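Side-chain contacts in protein A52 (Vaccinia virus, PDB 2VVW), which targets host Toll-like receptor signalling complexes, associating with IRAK2 to inhibit NF-kappa-B signalling and with TRAF6 to activate p38: residues A[7-10]-A[11-14]; A[39-42]-A[43-47]; A[109-112]-A[113-116]. All coordinates share one frame; numbering follows the deposited sequence.

Overall arrangement
The three contacts follow one another along the chain of an all-helical, Bcl-2-like fold. Contact 1 lies in the loop before helix 21-35, contact 2 at the start of helix 43-49, and contact 3 near the end of helix 96-115. Contacts 1 and 2 are neighbours, with centres 8 Å apart: Leu10 packs on Tyr41, and Asp13 reaches the first turn of helix 43-49. Contact 3 stands apart, its centre about 23 Å from that of contact 1 and 19 Å from that of contact 2. Helix 21-35 adjoins all three, so the N-terminal loop and two later helices are tied to one element.

Contact 1: residues A[7-10]-A[11-14]; sequences PDYL and EYDD
Two donors meet on the backbone oxygen of Tyr9: the amide of Tyr12 and water 2. The bond from Tyr12 N to Tyr9 O is straight (165°) but weak at 3.3 Å, and it closes a type I beta turn over Tyr9 to Tyr12. Water 2 lies 2.8 Å from Tyr9 O and also reaches Tyr12 O, although further acceptors nearby compete for its protons. Just upstream, Leu10 N donates to Asp8 OD2 at 3.1 Å, the donor standing 52° out of the carboxylate plane. Water 1 donates to the same OD2 and accepts from Glu11 N, carrying the carboxylate's hold one residue further into the turn. Asp8 OD1 turns to other partners: Tyr31 OH, and a salt bridge with Lys123 of the second subunit.

The turn sets two rings side by side, pointing the same way. The CD1–CE1 edge of Tyr9 is directed at a face of Tyr12, with planes at 83°, centroids 5.0 Å apart and Tyr9 CD1 3.6 Å from Tyr12 CD2. Tyr12 CG lies beside its own carbonyl carbon and opposite the amide nitrogen, which swings the ring back to Pro7, where Pro7 CG lies 3.6 Å from Tyr12 CE1. Both phenol hydroxyls bond the carboxylate of Asp19, Tyr9 to OD1 and Tyr12 to OD2.

The arrangement is an Asx turn running into a type I beta turn, with a T-shaped tyrosine pair on the latter, in the loop that precedes helix 21-35.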
loop_
_atom_site.group_PDB
_atom_site.type_symbol
_atom_site.label_atom_id
_atom_site.label_comp_id
_atom_site.label_asym_id
_atom_site.label_seq_id
_atom_site.Cartn_x
_atom_site.Cartn_y
_atom_site.Cartn_z
ATOM N N PRO A 7 8.203 -0.454 -11.102
ATOM C CA PRO A 7 7.212 0.583 -11.406
ATOM C C PRO A 7 6.002 0.529 -10.469
ATOM O O PRO A 7 5.792 -0.464 -9.754
ATOM C CB PRO A 7 6.767 0.239 -12.841
ATOM C CG PRO A 7 6.984 -1.236 -12.938
ATOM C CD PRO A 7 8.232 -1.501 -12.140
ATOM N N ASP A 8 5.206 1.587 -10.473
ATOM C CA ASP A 8 3.926 1.546 -9.792
ATOM C C ASP A 8 2.915 0.956 -10.759
ATOM O O ASP A 8 2.979 1.261 -11.948
ATOM C CB ASP A 8 3.494 2.944 -9.399
ATOM C CG ASP A 8 2.255 2.925 -8.564
ATOM O OD1 ASP A 8 2.378 2.658 -7.343
ATOM O OD2 ASP A 8 1.157 3.132 -9.130
ATOM N N TYR A 9 1.991 0.130 -10.273
ATOM C CA TYR A 9 1.068 -0.602 -11.160
ATOM C C TYR A 9 -0.320 0.024 -11.336
ATOM O O TYR A 9 -1.070 -0.403 -12.194
ATOM C CB TYR A 9 1.004 -2.087 -10.765
ATOM C CG TYR A 9 2.348 -2.763 -11.005
ATOM C CD1 TYR A 9 2.852 -2.907 -12.307
ATOM C CD2 TYR A 9 3.136 -3.206 -9.951
ATOM C CE1 TYR A 9 4.096 -3.490 -12.549
ATOM C CE2 TYR A 9 4.390 -3.794 -10.177
ATOM C CZ TYR A 9 4.862 -3.941 -11.487
ATOM O OH TYR A 9 6.105 -4.496 -11.726
ATOM N N LEU A 10 -0.639 1.069 -10.589
ATOM C CA LEU A 10 -1.990 1.645 -10.643
ATOM C C LEU A 10 -2.406 2.046 -12.054
ATOM O O LEU A 10 -3.498 1.687 -12.508
ATOM C CB LEU A 10 -2.091 2.852 -9.727
ATOM C CG LEU A 10 -3.468 3.505 -9.574
ATOM C CD1 LEU A 10 -4.566 2.496 -9.264
ATOM C CD2 LEU A 10 -3.377 4.566 -8.501
ATOM N N GLU A 11 -1.528 2.764 -12.748
ATOM C CA GLU A 11 -1.810 3.239 -14.109
ATOM C C GLU A 11 -0.935 2.557 -15.182
ATOM O O GLU A 11 -0.831 3.030 -16.301
ATOM C CB GLU A 11 -1.647 4.753 -14.151
ATOM C CG GLU A 11 -2.619 5.476 -13.239
ATOM C CD GLU A 11 -2.369 6.976 -13.142
ATOM O OE1 GLU A 11 -1.266 7.438 -13.493
ATOM O OE2 GLU A 11 -3.284 7.700 -12.703
ATOM N N TYR A 12 -0.347 1.418 -14.836
ATOM C CA TYR A 12 0.582 0.720 -15.701
ATOM C C TYR A 12 -0.208 -0.034 -16.774
ATOM O O TYR A 12 -1.207 -0.686 -16.477
ATOM C CB TYR A 12 1.392 -0.230 -14.837
ATOM C CG TYR A 12 2.649 -0.843 -15.424
ATOM C CD1 TYR A 12 3.848 -0.139 -15.453
ATOM C CD2 TYR A 12 2.660 -2.159 -15.850
ATOM C CE1 TYR A 12 5.025 -0.724 -15.937
ATOM C CE2 TYR A 12 3.837 -2.760 -16.337
ATOM C CZ TYR A 12 5.004 -2.040 -16.367
ATOM O OH TYR A 12 6.143 -2.637 -16.837
ATOM N N ASP A 13 0.254 0.055 -18.019
ATOM C CA ASP A 13 -0.473 -0.516 -19.160
ATOM C C ASP A 13 0.128 -1.813 -19.686
ATOM O O ASP A 13 -0.460 -2.430 -20.576
ATOM C CB ASP A 13 -0.531 0.493 -20.306
ATOM C CG ASP A 13 -1.468 1.647 -20.035
ATOM O OD1 ASP A 13 -2.448 1.481 -19.279
ATOM O OD2 ASP A 13 -1.240 2.724 -20.611
ATOM N N ASP A 14 1.282 -2.229 -19.156
ATOM C CA ASP A 14 1.937 -3.429 -19.703
ATOM C C ASP A 14 2.068 -4.545 -18.671
ATOM O O ASP A 14 1.519 -4.468 -17.584
ATOM C CB ASP A 14 3.305 -3.088 -20.288
ATOM C CG ASP A 14 3.585 -3.815 -21.614
ATOM O OD1 ASP A 14 3.189 -4.999 -21.814
ATOM O OD2 ASP A 14 4.214 -3.175 -22.461
HETATM O O HOH W 1 0.855 4.075 -11.713
HETATM O O HOH W 2 -2.981 -0.839 -14.182
#

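Contact 2: residues A[39-42]-A[43-47]; sequences IKYG and RLFNE
Tyr41 and Phe45 share one first torsion, chi1 -80°, with CG anti to the carbonyl carbon and beside the backbone N; from a loop residue and a helix residue this brings the two side chains together at about a right angle. Phe45 turns an edge to the face of Tyr41, and Phe45 CD2 stands 4.1 Å above the Tyr41 ring, over its centre. The ring planes stand at 83° and the centroids are 5.4 Å apart, a T-shaped pair. Nearer the backbone, Phe45 CB packs 3.5 Å from Tyr41 CD2.

Asn46, one residue along the helix, approaches Tyr41 obliquely, its amide plane 39° from the ring. Asn46 OD1 lies 3.5 Å from Tyr41 CB, while ND2 is on the side of the backbone oxygens of Tyr41 and Gly42.

Gly42 holds the N-cap position of helix 43-49. Gly42 O accepts from Asn46 N at 3.0 Å, the first bond of the helix; Glu47 N follows by bonding to Arg43 O. In this first turn Asp13 OD1 takes the amide of Arg43, and Leu44 is joined to Tyr12 by a backbone bond, so the loop before helix 21-35 meets the start of helix 43-49.

Around the pair, Phe45 makes a second edge-to-face contact with Tyr28 and touches Tyr31 and Tyr9, and Tyr41 packs on Leu10 and Arg32. The contact thus combines two chemistries: aromatic rings pack against the start of the helix, on helix 21-35 and the N-terminal loop, while a carboxylate meets a backbone amide of its first turn, where the negative charge of Asp13 would probably be stabilised by the helix dipole.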
loop_
_atom_site.group_PDB
_atom_site.type_symbol
_atom_site.label_atom_id
_atom_site.label_comp_id
_atom_site.label_asym_id
_atom_site.label_seq_id
_atom_site.Cartn_x
_atom_site.Cartn_y
_atom_site.Cartn_z
ATOM N N ILE A 39 -11.489 5.426 -9.709
ATOM C CA ILE A 39 -10.097 5.843 -9.836
ATOM C C ILE A 39 -9.668 5.346 -11.211
ATOM O O ILE A 39 -10.050 4.234 -11.602
ATOM C CB ILE A 39 -9.200 5.140 -8.778
ATOM C CG1 ILE A 39 -9.498 5.659 -7.372
ATOM C CG2 ILE A 39 -7.728 5.333 -9.072
ATOM C CD1 ILE A 39 -9.249 7.126 -7.198
ATOM N N LYS A 40 -8.878 6.153 -11.923
ATOM C CA LYS A 40 -8.255 5.732 -13.180
ATOM C C LYS A 40 -7.231 4.622 -12.940
ATOM O O LYS A 40 -6.264 4.809 -12.203
ATOM C CB LYS A 40 -7.575 6.916 -13.879
ATOM N N TYR A 41 -7.480 3.470 -13.561
ATOM C CA TYR A 41 -6.588 2.302 -13.567
ATOM C C TYR A 41 -5.966 2.170 -14.951
ATOM O O TYR A 41 -6.579 2.550 -15.952
ATOM C CB TYR A 41 -7.383 1.008 -13.339
ATOM C CG TYR A 41 -7.784 0.638 -11.920
ATOM C CD1 TYR A 41 -7.551 1.482 -10.836
ATOM C CD2 TYR A 41 -8.456 -0.570 -11.678
ATOM C CE1 TYR A 41 -7.952 1.114 -9.541
ATOM C CE2 TYR A 41 -8.857 -0.942 -10.396
ATOM C CZ TYR A 41 -8.608 -0.097 -9.331
ATOM O OH TYR A 41 -9.014 -0.467 -8.066
ATOM N N GLY A 42 -4.785 1.562 -15.025
ATOM C CA GLY A 42 -4.173 1.242 -16.312
ATOM C C GLY A 42 -4.798 0.001 -16.914
ATOM O O GLY A 42 -5.750 -0.569 -16.357
ATOM N N ARG A 43 -4.271 -0.420 -18.061
ATOM C CA ARG A 43 -4.777 -1.603 -18.742
ATOM C C ARG A 43 -4.529 -2.868 -17.925
ATOM O O ARG A 43 -5.321 -3.811 -17.963
ATOM C CB ARG A 43 -4.140 -1.737 -20.123
ATOM C CG ARG A 43 -4.618 -0.668 -21.083
ATOM C CD ARG A 43 -4.418 -1.059 -22.527
ATOM N NE ARG A 43 -3.248 -0.425 -23.119
ATOM C CZ ARG A 43 -3.180 0.857 -23.480
ATOM N NH1 ARG A 43 -4.216 1.676 -23.295
ATOM N NH2 ARG A 43 -2.057 1.330 -24.017
ATOM N N LEU A 44 -3.436 -2.897 -17.178
ATOM C CA LEU A 44 -3.114 -4.094 -16.403
ATOM C C LEU A 44 -4.167 -4.376 -15.322
ATOM O O LEU A 44 -4.745 -5.453 -15.284
ATOM C CB LEU A 44 -1.724 -3.976 -15.783
ATOM C CG LEU A 44 -1.330 -5.098 -14.823
ATOM C CD1 LEU A 44 -1.426 -6.451 -15.510
ATOM C CD2 LEU A 44 0.077 -4.836 -14.261
ATOM N N PHE A 45 -4.381 -3.424 -14.426
ATOM C CA PHE A 45 -5.436 -3.528 -13.410
ATOM C C PHE A 45 -6.821 -3.696 -14.043
ATOM O O PHE A 45 -7.640 -4.437 -13.522
ATOM C CB PHE A 45 -5.456 -2.284 -12.490
ATOM C CG PHE A 45 -4.394 -2.293 -11.393
ATOM C CD1 PHE A 45 -3.352 -3.196 -11.396
ATOM C CD2 PHE A 45 -4.448 -1.356 -10.375
ATOM C CE1 PHE A 45 -2.397 -3.168 -10.393
ATOM C CE2 PHE A 45 -3.509 -1.332 -9.362
ATOM C CZ PHE A 45 -2.474 -2.229 -9.384
ATOM N N ASN A 46 -7.081 -3.012 -15.152
ATOM C CA ASN A 46 -8.377 -3.184 -15.827
ATOM C C ASN A 46 -8.625 -4.637 -16.308
ATOM O O ASN A 46 -9.767 -5.110 -16.304
ATOM C CB ASN A 46 -8.565 -2.164 -16.960
ATOM C CG ASN A 46 -9.040 -0.794 -16.459
ATOM O OD1 ASN A 46 -9.658 -0.670 -15.392
ATOM N ND2 ASN A 46 -8.760 0.237 -17.240
ATOM N N GLU A 47 -7.567 -5.353 -16.685
ATOM C CA GLU A 47 -7.700 -6.782 -17.012
ATOM C C GLU A 47 -7.954 -7.628 -15.771
ATOM O O GLU A 47 -8.798 -8.543 -15.792
ATOM C CB GLU A 47 -6.458 -7.318 -17.738
ATOM C CG GLU A 47 -6.328 -6.839 -19.160
ATOM C CD GLU A 47 -7.536 -7.199 -20.021
ATOM O OE1 GLU A 47 -7.988 -8.359 -19.954
ATOM O OE2 GLU A 47 -8.026 -6.321 -20.762
#

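Contact 3: residues A[109-112]-A[113-116]; sequences VVDV and WRNE
Val109 and Trp113, one helical turn apart, make the apolar part. Their side chains lie side by side, pointing the same way, and a methyl rests on the indole: Val109 CG1 is 3.5 Å from the centroid of the six-membered ring of Trp113 and 12° off its normal, a CH-pi contact. The valine places this methyl by holding CG1 anti to the backbone N (chi1 170°). Trp113 NE1 bonds the backbone oxygen of Leu71, which helps fix the rotation of the indole.

The charged part is a salt bridge between Asp111 and Arg114, in the conformer described; Arg114 has a second. Asp111 OD1 receives Arg114 NH1 at 2.9 Å, from the anti side but tilted well out of the carboxylate plane. The bond lies close to the guanidinium plane, although the two flat groups are turned 60° apart. In this conformer Arg114 reaches back by bending at its third torsion. Arg32 joins the cluster twice, its NH2 bridging to Asp111 OD2 and its backbone oxygen accepting from Arg114 NH1.

Backbone bonds run i to i+4, from Trp113 N to Val109 O at 3.2 Å, Arg114 N to Val110 O at 2.9 Å and Asn115 N to Asp111 O at 3.0 Å.

This is the last part of alpha helix 96-115 in a Bcl-2-like helical fold, with an i to i+4 CH-pi contact and an i to i+3 salt bridge.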
loop_
_atom_site.group_PDB
_atom_site.type_symbol
_atom_site.label_atom_id
_atom_site.label_comp_id
_atom_site.label_asym_id
_atom_site.label_seq_id
_atom_site.Cartn_x
_atom_site.Cartn_y
_atom_site.Cartn_z
ATOM N N VAL A 109 -14.408 -9.155 -2.210
ATOM C CA VAL A 109 -14.409 -9.127 -0.744
ATOM C C VAL A 109 -13.746 -7.847 -0.215
ATOM O O VAL A 109 -14.271 -7.197 0.692
ATOM C CB VAL A 109 -13.722 -10.398 -0.154
ATOM C CG1 VAL A 109 -13.485 -10.267 1.348
ATOM C CG2 VAL A 109 -14.568 -11.647 -0.477
ATOM N N VAL A 110 -12.609 -7.463 -0.795
ATOM C CA VAL A 110 -11.933 -6.252 -0.353
ATOM C C VAL A 110 -12.843 -5.021 -0.522
ATOM O O VAL A 110 -12.770 -4.100 0.275
ATOM C CB VAL A 110 -10.528 -6.067 -1.037
ATOM C CG1 VAL A 110 -10.621 -5.286 -2.360
ATOM C CG2 VAL A 110 -9.565 -5.388 -0.088
ATOM N N ASP A 111 -13.741 -5.027 -1.508
ATOM C CA ASP A 111 -14.686 -3.917 -1.649
ATOM C C ASP A 111 -15.576 -3.780 -0.435
ATOM O O ASP A 111 -15.897 -2.670 -0.030
ATOM C CB ASP A 111 -15.630 -4.081 -2.841
ATOM C CG ASP A 111 -14.933 -4.082 -4.174
ATOM O OD1 ASP A 111 -13.808 -3.571 -4.297
ATOM O OD2 ASP A 111 -15.556 -4.600 -5.120
ATOM N N VAL A 112 -16.047 -4.914 0.081
ATOM C CA VAL A 112 -16.956 -4.912 1.222
ATOM C C VAL A 112 -16.239 -4.292 2.412
ATOM O O VAL A 112 -16.792 -3.461 3.119
ATOM C CB VAL A 112 -17.474 -6.353 1.564
ATOM C CG1 VAL A 112 -18.273 -6.375 2.869
ATOM C CG2 VAL A 112 -18.327 -6.904 0.422
ATOM N N TRP A 113 -15.006 -4.716 2.645
ATOM C CA TRP A 113 -14.222 -4.183 3.750
ATOM C C TRP A 113 -13.881 -2.703 3.616
ATOM O O TRP A 113 -13.963 -1.952 4.608
ATOM C CB TRP A 113 -12.968 -5.019 3.933
ATOM C CG TRP A 113 -13.227 -6.408 4.410
ATOM C CD1 TRP A 113 -14.274 -6.851 5.182
ATOM C CD2 TRP A 113 -12.393 -7.552 4.179
ATOM N NE1 TRP A 113 -14.123 -8.198 5.451
ATOM C CE2 TRP A 113 -12.992 -8.653 4.834
ATOM C CE3 TRP A 113 -11.208 -7.760 3.461
ATOM C CZ2 TRP A 113 -12.438 -9.938 4.800
ATOM C CZ3 TRP A 113 -10.650 -9.033 3.454
ATOM C CH2 TRP A 113 -11.281 -10.103 4.114
ATOM N N ARG A 114 -13.550 -2.261 2.404
ATOM C CA ARG A 114 -13.291 -0.845 2.177
ATOM C C ARG A 114 -14.513 -0.047 2.554
ATOM O O ARG A 114 -14.425 0.966 3.276
ATOM C CB ARG A 114 -12.930 -0.600 0.715
ATOM C CG ARG A 114 -12.424 0.812 0.420
ATOM C CD ARG A 114 -12.267 1.028 -1.087
ATOM N NE ARG A 114 -13.549 0.871 -1.769
ATOM C CZ ARG A 114 -13.895 -0.130 -2.584
ATOM N NH1 ARG A 114 -13.046 -1.116 -2.912
ATOM N NH2 ARG A 114 -15.117 -0.120 -3.103
ATOM N N ASN A 115 -15.661 -0.489 2.066
ATOM C CA ASN A 115 -16.925 0.220 2.299
ATOM C C ASN A 115 -17.295 0.311 3.776
ATOM O O ASN A 115 -17.927 1.268 4.200
ATOM C CB ASN A 115 -18.059 -0.429 1.496
ATOM C CG ASN A 115 -17.868 -0.276 -0.007
ATOM O OD1 ASN A 115 -17.101 0.578 -0.472
ATOM N ND2 ASN A 115 -18.540 -1.127 -0.774
ATOM N N GLU A 116 -16.870 -0.679 4.556
ATOM C CA GLU A 116 -17.078 -0.710 5.996
ATOM C C GLU A 116 -15.936 -0.011 6.773
ATOM O O GLU A 116 -15.982 0.097 8.010
ATOM C CB GLU A 116 -17.219 -2.169 6.434
ATOM C CG GLU A 116 -17.567 -2.419 7.895
ATOM C CD GLU A 116 -18.969 -2.001 8.279
ATOM O OE1 GLU A 116 -19.721 -1.457 7.439
ATOM O OE2 GLU A 116 -19.315 -2.216 9.457
#